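Local structure of SusD homolog (Bacteroides thetaiotaomicron VPI-5482, 3IHV) at residues P256-I261 / R396-L401; L177-D182 / V231-H236; D168-A173 / G200-V205; D322-N327 / P368-I373; H236-D241 / N424-R429. The protein probably binds glycans at the outer membrane of this gut bacterium as a SusD-like sugar-binding protein. All blocks are in the same frame, centred on the assembly; numbering follows the deposited sequence. Where two conformers were deposited one is given.

How the interactions relate
Read together, the five contacts illustrate how chemistry follows burial in a largely helical protein. Interactions 1, 3 and 4 are buried, interaction 5 partly so, and interaction 2 lies at the surface. Interaction 3 is purely apolar, leucines and a valine between two helices, whereas interaction 1 carries a buried salt bridge that continues into interaction 5 through E258 and R429. Interactions 2 and 5 share H236, at the end of one and the start of the other, and K204 of helix 195-210 joins interaction 3 to D399 of interaction 1. Interaction 4 touches none of the others, its centre about 31 Å from that of interaction 3, and it rests on one backbone bond and bridging waters.

Interaction 1. Residues P256-I261 / R396-L401; sequences PTESLI and RYADVL
The backbone N of Y397 donates to E258 O over 2.8 Å, a bond that flanks the antiparallel non-hydrogen-bonded pair S259 and R396. The same oxygen also receives a CA-H...O contact from R396. On the side-chain level E258 and R396 run alongside each other and point the same way. With CG anti to the backbone N (chi1 -174°) and the chain extended beyond it, the glutamate E258 brings OE2 to 2.8 Å from R396 NH1. The oxygen lies in the guanidinium plane, at its edge, yet the nitrogen meets it from above the carboxylate plane, and the two planes are 61° apart. E258 OE2 also rests 3.5 Å from A398 CB. The other oxygen, OE1, is bridged to R429, while R396 also pairs with E462 and E466, a buried network of alternating charges. An alanine in place of E258 would probably leave R396 and R429 with E462 as their remaining shared carboxylate and open a gap beside A398. Apart from the charges, L260 crosses V400 at about a right angle, its CD1 3.8 Å from V400 CG2. R396 occupies the N-cap position of helix 397-412, and L260 and I261 opposite L395 form a classic beta bulge: a two-stranded antiparallel ribbon that leads straight into a helix.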
# COMPACT_ATOMS: atom_id res chain seq x y z
N PRO A 256 10.00 -11.13 -9.90
CA PRO A 256 8.57 -11.38 -9.94
C PRO A 256 8.07 -12.49 -9.00
O PRO A 256 6.87 -12.73 -8.92
CB PRO A 256 8.35 -11.84 -11.39
CG PRO A 256 9.57 -12.59 -11.70
CD PRO A 256 10.70 -11.79 -11.02
N THR A 257 8.96 -13.17 -8.30
CA THR A 257 8.57 -14.25 -7.41
C THR A 257 7.47 -13.87 -6.43
O THR A 257 6.40 -14.47 -6.42
CB THR A 257 9.79 -14.81 -6.65
OG1 THR A 257 10.76 -15.29 -7.58
CG2 THR A 257 9.37 -15.96 -5.73
N GLU A 258 7.76 -12.88 -5.60
CA GLU A 258 6.85 -12.38 -4.57
C GLU A 258 6.23 -11.03 -4.88
O GLU A 258 5.10 -10.75 -4.53
CB GLU A 258 7.59 -12.31 -3.22
CG GLU A 258 6.68 -11.93 -2.06
CD GLU A 258 7.26 -12.15 -0.68
OE1 GLU A 258 8.39 -12.69 -0.53
OE2 GLU A 258 6.51 -11.77 0.25
N SER A 259 6.99 -10.15 -5.50
CA SER A 259 6.50 -8.83 -5.82
C SER A 259 5.48 -8.89 -6.96
O SER A 259 5.82 -9.17 -8.10
CB SER A 259 7.66 -7.95 -6.27
OG SER A 259 7.16 -6.64 -6.44
N LEU A 260 4.23 -8.59 -6.65
CA LEU A 260 3.16 -8.62 -7.65
C LEU A 260 2.88 -7.20 -8.22
O LEU A 260 2.98 -7.00 -9.43
CB LEU A 260 1.93 -9.24 -7.01
CG LEU A 260 2.11 -10.70 -6.54
CD1 LEU A 260 0.79 -11.17 -5.90
CD2 LEU A 260 2.54 -11.66 -7.66
N ILE A 261 2.63 -6.22 -7.35
CA ILE A 261 2.39 -4.85 -7.73
C ILE A 261 3.39 -3.99 -6.97
O ILE A 261 3.30 -3.86 -5.76
CB ILE A 261 0.94 -4.38 -7.45
CG1 ILE A 261 -0.05 -5.32 -8.16
CG2 ILE A 261 0.78 -2.89 -7.92
CD1 ILE A 261 -1.55 -5.03 -7.83
N ARG A 396 2.27 -7.86 -2.38
CA ARG A 396 3.23 -8.95 -2.35
C ARG A 396 2.47 -10.28 -2.23
O ARG A 396 1.40 -10.33 -1.66
CB ARG A 396 4.16 -8.84 -1.12
CG ARG A 396 5.01 -7.62 -1.14
CD ARG A 396 6.17 -7.67 -0.18
NE ARG A 396 5.85 -7.42 1.22
CZ ARG A 396 5.76 -8.35 2.18
NH1 ARG A 396 5.91 -9.66 1.94
NH2 ARG A 396 5.56 -7.95 3.43
N TYR A 397 3.05 -11.36 -2.69
CA TYR A 397 2.38 -12.66 -2.56
C TYR A 397 2.08 -13.03 -1.11
O TYR A 397 1.08 -13.72 -0.87
CB TYR A 397 3.26 -13.70 -3.20
CG TYR A 397 2.73 -15.09 -3.33
CD1 TYR A 397 1.75 -15.40 -4.25
CD2 TYR A 397 3.27 -16.13 -2.59
CE1 TYR A 397 1.30 -16.69 -4.42
CE2 TYR A 397 2.83 -17.42 -2.75
CZ TYR A 397 1.84 -17.70 -3.69
OH TYR A 397 1.43 -18.98 -3.86
N ALA A 398 2.90 -12.60 -0.14
CA ALA A 398 2.59 -12.94 1.26
C ALA A 398 1.20 -12.39 1.68
O ALA A 398 0.49 -13.01 2.45
CB ALA A 398 3.67 -12.41 2.22
N ASP A 399 0.88 -11.20 1.21
CA ASP A 399 -0.41 -10.53 1.48
C ASP A 399 -1.51 -11.43 0.92
O ASP A 399 -2.53 -11.74 1.60
CB ASP A 399 -0.36 -9.16 0.80
CG ASP A 399 -1.50 -8.21 1.18
OD1 ASP A 399 -2.54 -8.64 1.70
OD2 ASP A 399 -1.33 -6.99 0.90
N VAL A 400 -1.30 -11.92 -0.30
CA VAL A 400 -2.29 -12.79 -0.91
C VAL A 400 -2.43 -14.11 -0.15
O VAL A 400 -3.55 -14.57 0.06
CB VAL A 400 -2.02 -13.06 -2.41
CG1 VAL A 400 -3.13 -13.96 -2.99
CG2 VAL A 400 -1.91 -11.72 -3.22
N LEU A 401 -1.32 -14.70 0.31
CA LEU A 401 -1.44 -15.93 1.12
C LEU A 401 -2.28 -15.64 2.36
O LEU A 401 -3.15 -16.42 2.73
CB LEU A 401 -0.09 -16.49 1.54
CG LEU A 401 0.74 -17.13 0.42
CD1 LEU A 401 2.18 -17.50 0.88
CD2 LEU A 401 0.03 -18.35 -0.18

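Interaction 2. Residues L177-D182 / V231-H236; sequences LPYATD and VESGKH
S233 meets Y179 near the phenol end of the ring, its CB 3.3 Å from Y179 OH, in an oblique approach. Its own OG sits between the backbone N and the carbonyl carbon (chi1 71°), where it accepts from the backbone N of K235 and also bonds to L230 O. This is an ST turn, and it carries the chain out of helix 219-232 through G234, whose phi is positive. K235 then crosses the tyrosine at about a right angle and sets CG over one face: K235 CG stands 3.6 Å from the ring centroid of Y179, a CH-pi contact only 15° off the normal. Bends at chi2 and chi4 carry the amine past the ring to D182, where K235 NZ makes a salt bridge of 2.9 Å to D182 OD2, using the oxygen's syn lone pair, at a solvent-facing margin. H236 closes the segment, its NE2 at the edge of the Y179 ring, 3.9 Å from Y179 CD1. A water in the plane of the imidazole links H236 NE2 (2.7 Å) with A180 N, to which it is an acceptor. The other ring nitrogen, H236 ND1, bonds to T257 O, in the loop ahead of strand 259-263.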
# COMPACT_ATOMS: atom_id res chain seq x y z
N LEU A 177 -3.67 -11.85 -19.33
CA LEU A 177 -2.25 -11.70 -19.01
C LEU A 177 -1.55 -13.03 -18.77
O LEU A 177 -2.12 -13.91 -18.19
CB LEU A 177 -2.06 -10.79 -17.80
CG LEU A 177 -2.46 -9.32 -18.02
CD1 LEU A 177 -2.52 -8.63 -16.68
CD2 LEU A 177 -1.48 -8.58 -18.97
N PRO A 178 -0.31 -13.16 -19.24
CA PRO A 178 0.43 -14.36 -18.85
C PRO A 178 0.96 -14.14 -17.43
O PRO A 178 0.98 -13.02 -16.95
CB PRO A 178 1.64 -14.33 -19.79
CG PRO A 178 1.87 -12.86 -20.02
CD PRO A 178 0.47 -12.28 -20.10
N TYR A 179 1.37 -15.21 -16.76
CA TYR A 179 2.11 -15.06 -15.52
C TYR A 179 3.45 -14.43 -15.90
O TYR A 179 3.97 -14.65 -17.03
CB TYR A 179 2.35 -16.40 -14.82
CG TYR A 179 1.14 -16.94 -14.14
CD1 TYR A 179 0.78 -16.48 -12.89
CD2 TYR A 179 0.36 -17.93 -14.72
CE1 TYR A 179 -0.35 -16.96 -12.25
CE2 TYR A 179 -0.78 -18.42 -14.07
CZ TYR A 179 -1.11 -17.92 -12.83
OH TYR A 179 -2.22 -18.40 -12.15
N ALA A 180 3.98 -13.63 -14.98
CA ALA A 180 5.24 -12.90 -15.21
C ALA A 180 6.37 -13.78 -15.74
O ALA A 180 7.06 -13.38 -16.67
CB ALA A 180 5.69 -12.15 -13.94
N THR A 181 6.56 -14.97 -15.18
CA THR A 181 7.65 -15.86 -15.58
C THR A 181 7.35 -16.73 -16.82
O THR A 181 8.23 -17.42 -17.32
CB THR A 181 8.02 -16.76 -14.38
OG1 THR A 181 6.84 -17.47 -13.95
CG2 THR A 181 8.52 -15.88 -13.20
N ASP A 182 6.12 -16.69 -17.31
CA ASP A 182 5.71 -17.47 -18.47
C ASP A 182 5.72 -16.62 -19.75
O ASP A 182 5.68 -17.15 -20.87
CB ASP A 182 4.24 -17.89 -18.35
CG ASP A 182 3.97 -19.06 -17.42
OD1 ASP A 182 4.88 -19.84 -17.12
OD2 ASP A 182 2.77 -19.25 -17.01
N VAL A 231 -2.42 -19.47 -5.92
CA VAL A 231 -1.61 -20.31 -5.03
C VAL A 231 -1.31 -21.65 -5.69
O VAL A 231 -0.15 -22.10 -5.74
CB VAL A 231 -2.27 -20.43 -3.62
CG1 VAL A 231 -1.47 -21.44 -2.74
CG2 VAL A 231 -2.34 -19.06 -2.97
N GLU A 232 -2.30 -22.26 -6.31
CA GLU A 232 -2.11 -23.55 -6.97
C GLU A 232 -1.35 -23.50 -8.31
O GLU A 232 -0.90 -24.53 -8.79
CB GLU A 232 -3.44 -24.27 -7.11
CG GLU A 232 -4.05 -24.53 -5.73
CD GLU A 232 -5.25 -25.47 -5.69
OE1 GLU A 232 -5.85 -25.74 -6.74
OE2 GLU A 232 -5.62 -25.91 -4.55
N SER A 233 -1.12 -22.30 -8.84
CA SER A 233 -0.44 -22.19 -10.10
C SER A 233 1.02 -22.58 -9.98
O SER A 233 1.62 -22.95 -10.95
CB SER A 233 -0.49 -20.75 -10.63
OG SER A 233 0.34 -19.87 -9.88
N GLY A 234 1.59 -22.41 -8.80
CA GLY A 234 2.99 -22.66 -8.61
C GLY A 234 3.86 -21.60 -9.28
O GLY A 234 5.09 -21.78 -9.38
N LYS A 235 3.27 -20.50 -9.74
CA LYS A 235 4.03 -19.49 -10.47
C LYS A 235 4.63 -18.44 -9.58
O LYS A 235 5.46 -17.67 -10.04
CB LYS A 235 3.12 -18.84 -11.53
CG LYS A 235 2.64 -19.80 -12.60
CD LYS A 235 3.66 -19.99 -13.72
CE LYS A 235 3.44 -21.31 -14.49
NZ LYS A 235 2.09 -21.41 -15.14
N HIS A 236 4.21 -18.34 -8.32
CA HIS A 236 4.72 -17.32 -7.43
C HIS A 236 5.10 -17.94 -6.08
O HIS A 236 4.77 -19.10 -5.81
CB HIS A 236 3.73 -16.15 -7.31
CG HIS A 236 3.63 -15.33 -8.55
ND1 HIS A 236 4.53 -14.34 -8.86
CD2 HIS A 236 2.79 -15.42 -9.61
CE1 HIS A 236 4.24 -13.84 -10.05
NE2 HIS A 236 3.18 -14.47 -10.52
O HOH W 1 2.41 -13.09 -12.66
O HOH W 2 5.15 -15.66 -12.71

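Interaction 3. Residues D168-A173 / G200-V205; sequences DDLLYA and GLLTKV
Helices 168-173 and 200-205 run nearly antiparallel, at 153° between their directions, with axes 9.8 Å apart at closest approach. L170 and L202 form the nearest backbone pair, their CA atoms separated by 6.2 Å, and no hydrogen bond joins the two segments. L170 points toward the partner helix and divides its two methyls: CD1 reaches V205 CG2 at 3.8 Å and also lies over the L202 backbone at CA, while L170 crosses L201 at about a right angle, with L170 CD2 4.0 Å from L201 CD2. L202 packs against the base of this side chain. With CG anti to the backbone N (chi1 -176°), L202 puts CD1 against L170 CB and CD2 against L171 CD2 at 3.5 Å. L171, nearer the solvent, thus closes the margin of the contact. Replacing L202 with an alanine would probably open a gap beside L170 and leave CD2 of L171 without its mate. Helix 219-232 packs against L202 and T203 through T226, helix 397-412 touches T203 and K204 through L403, and helix 159-176 is joined to helix 107-135, where D169 is bridged to R121 and R124.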
# COMPACT_ATOMS: atom_id res chain seq x y z
N ASP A 168 -14.95 -6.62 -13.34
CA ASP A 168 -14.91 -6.90 -14.77
C ASP A 168 -13.52 -6.59 -15.33
O ASP A 168 -12.97 -7.34 -16.17
CB ASP A 168 -15.97 -6.10 -15.52
CG ASP A 168 -17.37 -6.64 -15.28
OD1 ASP A 168 -17.47 -7.80 -14.84
OD2 ASP A 168 -18.34 -5.90 -15.52
N ASP A 169 -12.99 -5.45 -14.92
CA ASP A 169 -11.63 -5.06 -15.36
C ASP A 169 -10.56 -6.11 -14.96
O ASP A 169 -9.73 -6.55 -15.79
CB ASP A 169 -11.23 -3.69 -14.82
CG ASP A 169 -11.71 -2.53 -15.69
OD1 ASP A 169 -12.14 -2.74 -16.85
OD2 ASP A 169 -11.65 -1.36 -15.20
N LEU A 170 -10.57 -6.50 -13.68
CA LEU A 170 -9.56 -7.44 -13.21
C LEU A 170 -9.77 -8.84 -13.78
O LEU A 170 -8.79 -9.56 -14.07
CB LEU A 170 -9.49 -7.47 -11.67
CG LEU A 170 -9.02 -6.14 -11.10
CD1 LEU A 170 -9.16 -6.11 -9.56
CD2 LEU A 170 -7.59 -5.87 -11.50
N LEU A 171 -11.03 -9.26 -13.94
CA LEU A 171 -11.31 -10.57 -14.54
C LEU A 171 -10.75 -10.65 -15.96
O LEU A 171 -10.18 -11.70 -16.33
CB LEU A 171 -12.80 -10.96 -14.51
CG LEU A 171 -13.38 -11.37 -13.17
CD1 LEU A 171 -14.94 -11.54 -13.29
CD2 LEU A 171 -12.72 -12.68 -12.69
N TYR A 172 -10.91 -9.59 -16.75
CA TYR A 172 -10.30 -9.58 -18.08
C TYR A 172 -8.76 -9.71 -17.98
O TYR A 172 -8.17 -10.49 -18.71
CB TYR A 172 -10.65 -8.29 -18.82
CG TYR A 172 -10.10 -8.21 -20.23
CD1 TYR A 172 -8.80 -7.77 -20.46
CD2 TYR A 172 -10.89 -8.54 -21.32
CE1 TYR A 172 -8.29 -7.66 -21.76
CE2 TYR A 172 -10.38 -8.45 -22.63
CZ TYR A 172 -9.10 -8.00 -22.84
OH TYR A 172 -8.61 -7.92 -24.10
N ALA A 173 -8.13 -8.98 -17.06
CA ALA A 173 -6.65 -9.04 -16.90
C ALA A 173 -6.22 -10.44 -16.45
O ALA A 173 -5.21 -10.95 -16.94
CB ALA A 173 -6.15 -7.92 -15.96
N GLY A 200 -4.02 -11.59 -7.62
CA GLY A 200 -3.79 -11.12 -6.24
C GLY A 200 -4.63 -9.91 -5.88
O GLY A 200 -5.28 -9.85 -4.80
N LEU A 201 -4.66 -8.93 -6.79
CA LEU A 201 -5.43 -7.73 -6.53
C LEU A 201 -6.93 -8.05 -6.49
O LEU A 201 -7.63 -7.53 -5.63
CB LEU A 201 -5.12 -6.64 -7.56
CG LEU A 201 -5.89 -5.32 -7.35
CD1 LEU A 201 -5.57 -4.73 -6.00
CD2 LEU A 201 -5.54 -4.34 -8.46
N LEU A 202 -7.40 -8.90 -7.38
CA LEU A 202 -8.82 -9.29 -7.39
C LEU A 202 -9.19 -9.98 -6.07
O LEU A 202 -10.28 -9.76 -5.55
CB LEU A 202 -9.15 -10.15 -8.60
CG LEU A 202 -10.61 -10.54 -8.74
CD1 LEU A 202 -11.52 -9.29 -8.69
CD2 LEU A 202 -10.86 -11.39 -10.01
N THR A 203 -8.29 -10.77 -5.52
CA THR A 203 -8.51 -11.39 -4.21
C THR A 203 -8.74 -10.31 -3.16
O THR A 203 -9.67 -10.39 -2.36
CB THR A 203 -7.28 -12.25 -3.80
OG1 THR A 203 -7.05 -13.25 -4.78
CG2 THR A 203 -7.42 -12.87 -2.40
N LYS A 204 -7.88 -9.29 -3.15
CA LYS A 204 -8.01 -8.20 -2.16
C LYS A 204 -9.30 -7.39 -2.36
O LYS A 204 -9.93 -6.98 -1.41
CB LYS A 204 -6.78 -7.31 -2.12
CG LYS A 204 -6.86 -6.15 -1.09
CD LYS A 204 -5.54 -5.40 -0.97
CE LYS A 204 -4.57 -6.17 -0.10
NZ LYS A 204 -3.37 -5.38 0.25
N VAL A 205 -9.66 -7.17 -3.61
CA VAL A 205 -10.93 -6.49 -3.95
C VAL A 205 -12.09 -7.26 -3.44
O VAL A 205 -12.97 -6.70 -2.78
CB VAL A 205 -11.01 -6.29 -5.49
CG1 VAL A 205 -12.45 -5.94 -5.97
CG2 VAL A 205 -9.94 -5.28 -5.96

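Interaction 4. Residues D322-N327 / P368-I373; sequences DLSIAN and PAKWDI
This contact lies where helix 320-324 passes into strand 325-330 and the edge strand 367-368 pairs with it in a small three-stranded antiparallel sheet. I325 and P368 form a non-hydrogen-bonded pair, CA to CA 4.5 Å, and their side chains diverge. Next to them A369 N donates to S324 O over 2.8 Å. P368 CA adds a CA-H...O contact of 3.2 Å to the same S324 O, so two neighbouring residues share one acceptor. Nearby, A326 and A369 meet at CB, 3.8 Å apart, and A369 CB also packs on the backbone of I325. Water extends the seam: one molecule donates to both L323 O and A369 O, bridging the last helical turn to the loop. K370, fully extended beyond CG, passes alongside S324, its CE 3.4 Å from S324 OG. A second water donates to S324 OG and accepts from K370 NZ at 2.9 Å. The ammonium is further held by a salt bridge to E466, and S324 OG bonds to R320 O. After a type I turn from A369 to D372, D372 takes the N-cap position of helix 373-376, an edge strand thus passing through a beta turn into a capped helix.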
# COMPACT_ATOMS: atom_id res chain seq x y z
N ASP A 322 12.88 -7.09 13.85
CA ASP A 322 14.04 -6.22 13.67
C ASP A 322 14.25 -5.73 12.23
O ASP A 322 14.91 -4.71 12.03
CB ASP A 322 15.31 -6.91 14.17
CG ASP A 322 15.26 -7.17 15.65
OD1 ASP A 322 14.68 -6.35 16.39
OD2 ASP A 322 15.80 -8.19 16.08
N LEU A 323 13.73 -6.46 11.25
CA LEU A 323 13.80 -6.04 9.86
C LEU A 323 12.76 -5.01 9.53
O LEU A 323 12.94 -4.28 8.55
CB LEU A 323 13.66 -7.22 8.91
CG LEU A 323 14.86 -8.14 8.90
CD1 LEU A 323 14.58 -9.48 8.18
CD2 LEU A 323 16.07 -7.43 8.22
N SER A 324 11.71 -4.92 10.35
CA SER A 324 10.59 -4.01 10.13
C SER A 324 10.61 -2.70 10.91
O SER A 324 10.13 -1.66 10.40
CB SER A 324 9.29 -4.75 10.48
OG SER A 324 9.10 -5.87 9.62
N ILE A 325 11.22 -2.73 12.09
CA ILE A 325 11.20 -1.60 13.04
C ILE A 325 12.61 -1.19 13.44
O ILE A 325 13.41 -2.06 13.83
CB ILE A 325 10.41 -1.95 14.31
CG1 ILE A 325 8.97 -2.37 13.98
CG2 ILE A 325 10.38 -0.80 15.32
CD1 ILE A 325 8.13 -2.89 15.18
N ALA A 326 12.89 0.11 13.32
CA ALA A 326 14.18 0.68 13.64
C ALA A 326 14.13 1.37 14.99
O ALA A 326 13.39 2.33 15.17
CB ALA A 326 14.62 1.72 12.58
N ASN A 327 14.92 0.88 15.92
CA ASN A 327 15.05 1.51 17.24
C ASN A 327 16.26 2.44 17.26
O ASN A 327 16.72 2.84 18.33
CB ASN A 327 15.16 0.45 18.34
CG ASN A 327 16.44 -0.37 18.26
OD1 ASN A 327 17.22 -0.28 17.29
ND2 ASN A 327 16.69 -1.17 19.30
N PRO A 368 9.82 2.81 10.85
CA PRO A 368 10.01 1.57 10.10
C PRO A 368 11.50 1.44 9.74
O PRO A 368 12.22 2.45 9.68
CB PRO A 368 9.18 1.81 8.82
CG PRO A 368 8.27 2.99 9.12
CD PRO A 368 8.95 3.78 10.15
N ALA A 369 11.97 0.21 9.52
CA ALA A 369 13.34 -0.06 9.07
C ALA A 369 13.36 -0.67 7.67
O ALA A 369 14.41 -0.90 7.11
CB ALA A 369 14.05 -0.98 10.04
N LYS A 370 12.18 -0.93 7.10
CA LYS A 370 12.07 -1.55 5.78
C LYS A 370 12.72 -0.73 4.67
O LYS A 370 13.19 -1.29 3.68
CB LYS A 370 10.62 -1.79 5.44
CG LYS A 370 10.01 -2.85 6.33
CD LYS A 370 8.54 -3.12 6.04
CE LYS A 370 8.09 -4.41 6.74
NZ LYS A 370 6.64 -4.82 6.59
N TRP A 371 12.68 0.59 4.82
CA TRP A 371 13.22 1.50 3.81
C TRP A 371 14.42 2.30 4.34
O TRP A 371 14.58 3.49 4.05
CB TRP A 371 12.10 2.36 3.17
CG TRP A 371 10.98 1.47 2.71
CD1 TRP A 371 10.94 0.76 1.54
CD2 TRP A 371 9.79 1.10 3.45
NE1 TRP A 371 9.80 -0.03 1.51
CE2 TRP A 371 9.07 0.20 2.64
CE3 TRP A 371 9.23 1.53 4.66
CZ2 TRP A 371 7.85 -0.36 3.03
CZ3 TRP A 371 8.01 0.97 5.06
CH2 TRP A 371 7.32 0.05 4.23
N ASP A 372 15.28 1.59 5.07
CA ASP A 372 16.52 2.14 5.56
C ASP A 372 17.55 2.29 4.40
O ASP A 372 18.25 1.34 4.00
CB ASP A 372 17.07 1.24 6.65
CG ASP A 372 18.32 1.78 7.26
OD1 ASP A 372 19.02 2.61 6.60
OD2 ASP A 372 18.62 1.35 8.37
N ILE A 373 17.58 3.49 3.84
CA ILE A 373 18.47 3.79 2.71
C ILE A 373 19.97 3.56 3.05
O ILE A 373 20.69 2.97 2.26
CB ILE A 373 18.21 5.23 2.18
CG1 ILE A 373 16.83 5.30 1.53
CG2 ILE A 373 19.30 5.65 1.21
CD1 ILE A 373 16.42 6.71 1.05
O HOH W 3 15.21 -3.56 7.52
O HOH W 4 6.42 -6.41 8.99

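Interaction 5. Residues H236-D241 / N424-R429; sequences HGLLKD and NAVRRR
The guanidinium of R429 has L238 laid over one face, with CB 3.7 Å above the plane and shifted toward the rim, while L239 CB comes up in the plane at its edge. R429 NH1 donates to L239 O at 2.9 Å; that oxygen is met in the carbonyl plane on a lone pair, though it is tilted 16° from the plane of the guanidinium. Bends at chi2 and chi3 (-87° and -68°) curl the arginine round L239 O, so that R429 CG also lies 3.2 Å from that oxygen. The charge itself is shared outside the contact: NH1 is bridged to E258 and NH2 to E462, and E258 also accepts from L239 N, so that one carboxylate fixes both the arginine and the loop. Beyond the flat group, L238 sends CD1 onto the helix, 3.5 Å from A425 O and 4.2 Å from both A425 CB and V426 CG2. At the solvent end a water donates to K240 O and R429 O, joining the two backbones. The loop 236-241 packs on several helices: L238 also touches A398 and L401 of helix 397-412, and L239 packs on L245 of helix 242-250; V426, from helix 417-430, touches helix 448-463.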
# COMPACT_ATOMS: atom_id res chain seq x y z
N HIS A 236 4.21 -18.34 -8.32
CA HIS A 236 4.72 -17.32 -7.43
C HIS A 236 5.10 -17.94 -6.08
O HIS A 236 4.77 -19.10 -5.81
CB HIS A 236 3.73 -16.15 -7.31
CG HIS A 236 3.63 -15.33 -8.55
ND1 HIS A 236 4.53 -14.34 -8.86
CD2 HIS A 236 2.79 -15.42 -9.61
CE1 HIS A 236 4.24 -13.84 -10.05
NE2 HIS A 236 3.18 -14.47 -10.52
N GLY A 237 5.83 -17.18 -5.28
CA GLY A 237 6.25 -17.68 -3.97
C GLY A 237 6.77 -16.59 -3.08
O GLY A 237 6.69 -15.40 -3.41
N LEU A 238 7.31 -17.02 -1.93
CA LEU A 238 7.93 -16.13 -0.98
C LEU A 238 9.43 -16.17 -1.16
O LEU A 238 10.04 -17.27 -1.35
CB LEU A 238 7.59 -16.55 0.46
CG LEU A 238 6.10 -16.59 0.82
CD1 LEU A 238 5.83 -17.18 2.23
CD2 LEU A 238 5.52 -15.16 0.66
N LEU A 239 10.05 -15.00 -1.11
CA LEU A 239 11.48 -14.94 -1.12
C LEU A 239 11.95 -15.68 0.12
O LEU A 239 11.32 -15.58 1.20
CB LEU A 239 12.03 -13.50 -1.12
CG LEU A 239 11.63 -12.63 -2.31
CD1 LEU A 239 12.44 -11.32 -2.30
CD2 LEU A 239 11.83 -13.39 -3.64
N LYS A 240 13.06 -16.40 -0.03
CA LYS A 240 13.60 -17.18 1.09
C LYS A 240 13.87 -16.30 2.31
O LYS A 240 13.46 -16.63 3.42
CB LYS A 240 14.87 -17.93 0.67
CG LYS A 240 15.53 -18.71 1.81
CD LYS A 240 16.79 -19.46 1.33
CE LYS A 240 17.54 -20.02 2.51
NZ LYS A 240 18.67 -20.94 2.14
N ASP A 241 14.55 -15.17 2.06
CA ASP A 241 14.94 -14.24 3.10
C ASP A 241 14.08 -12.97 3.12
O ASP A 241 14.05 -12.22 2.16
CB ASP A 241 16.39 -13.85 2.92
CG ASP A 241 17.31 -15.03 3.04
OD1 ASP A 241 17.13 -15.85 3.96
OD2 ASP A 241 18.23 -15.12 2.21
N ASN A 424 0.85 -20.55 7.54
CA ASN A 424 2.11 -21.16 8.03
C ASN A 424 3.27 -20.96 7.06
O ASN A 424 4.41 -20.81 7.51
CB ASN A 424 1.90 -22.60 8.46
CG ASN A 424 1.16 -22.70 9.78
OD1 ASN A 424 1.17 -21.75 10.58
ND2 ASN A 424 0.49 -23.82 10.00
N ALA A 425 3.00 -20.82 5.76
CA ALA A 425 4.09 -20.52 4.81
C ALA A 425 4.67 -19.17 5.15
O ALA A 425 5.91 -18.99 5.18
CB ALA A 425 3.61 -20.51 3.36
N VAL A 426 3.77 -18.23 5.42
CA VAL A 426 4.18 -16.89 5.79
C VAL A 426 4.93 -16.86 7.15
O VAL A 426 5.99 -16.23 7.26
CB VAL A 426 3.01 -15.92 5.81
CG1 VAL A 426 3.44 -14.56 6.37
CG2 VAL A 426 2.47 -15.77 4.38
N ARG A 427 4.42 -17.57 8.14
CA ARG A 427 5.08 -17.64 9.45
C ARG A 427 6.47 -18.30 9.35
O ARG A 427 7.44 -17.84 9.97
CB ARG A 427 4.25 -18.51 10.41
CG ARG A 427 2.80 -18.14 10.65
CD ARG A 427 2.58 -17.24 11.74
NE ARG A 427 3.17 -17.71 13.01
CZ ARG A 427 3.54 -16.86 13.96
NH1 ARG A 427 3.31 -15.55 13.81
NH2 ARG A 427 4.15 -17.30 15.06
N ARG A 428 6.58 -19.37 8.58
CA ARG A 428 7.86 -20.05 8.46
C ARG A 428 8.92 -19.14 7.85
O ARG A 428 10.05 -19.06 8.30
CB ARG A 428 7.68 -21.33 7.63
CG ARG A 428 6.88 -22.37 8.41
CD ARG A 428 6.45 -23.53 7.55
NE ARG A 428 5.70 -24.51 8.31
CZ ARG A 428 5.32 -25.70 7.84
NH1 ARG A 428 5.60 -26.07 6.59
NH2 ARG A 428 4.63 -26.53 8.62
N ARG A 429 8.55 -18.45 6.77
CA ARG A 429 9.51 -17.55 6.16
C ARG A 429 9.88 -16.45 7.18
O ARG A 429 11.06 -16.06 7.28
CB ARG A 429 8.92 -16.97 4.86
CG ARG A 429 9.90 -16.27 3.96
CD ARG A 429 10.09 -14.81 4.31
NE ARG A 429 8.90 -14.03 4.05
CZ ARG A 429 8.59 -13.46 2.89
NH1 ARG A 429 9.37 -13.59 1.81
NH2 ARG A 429 7.49 -12.73 2.81
O HOH W 5 13.28 -15.29 5.80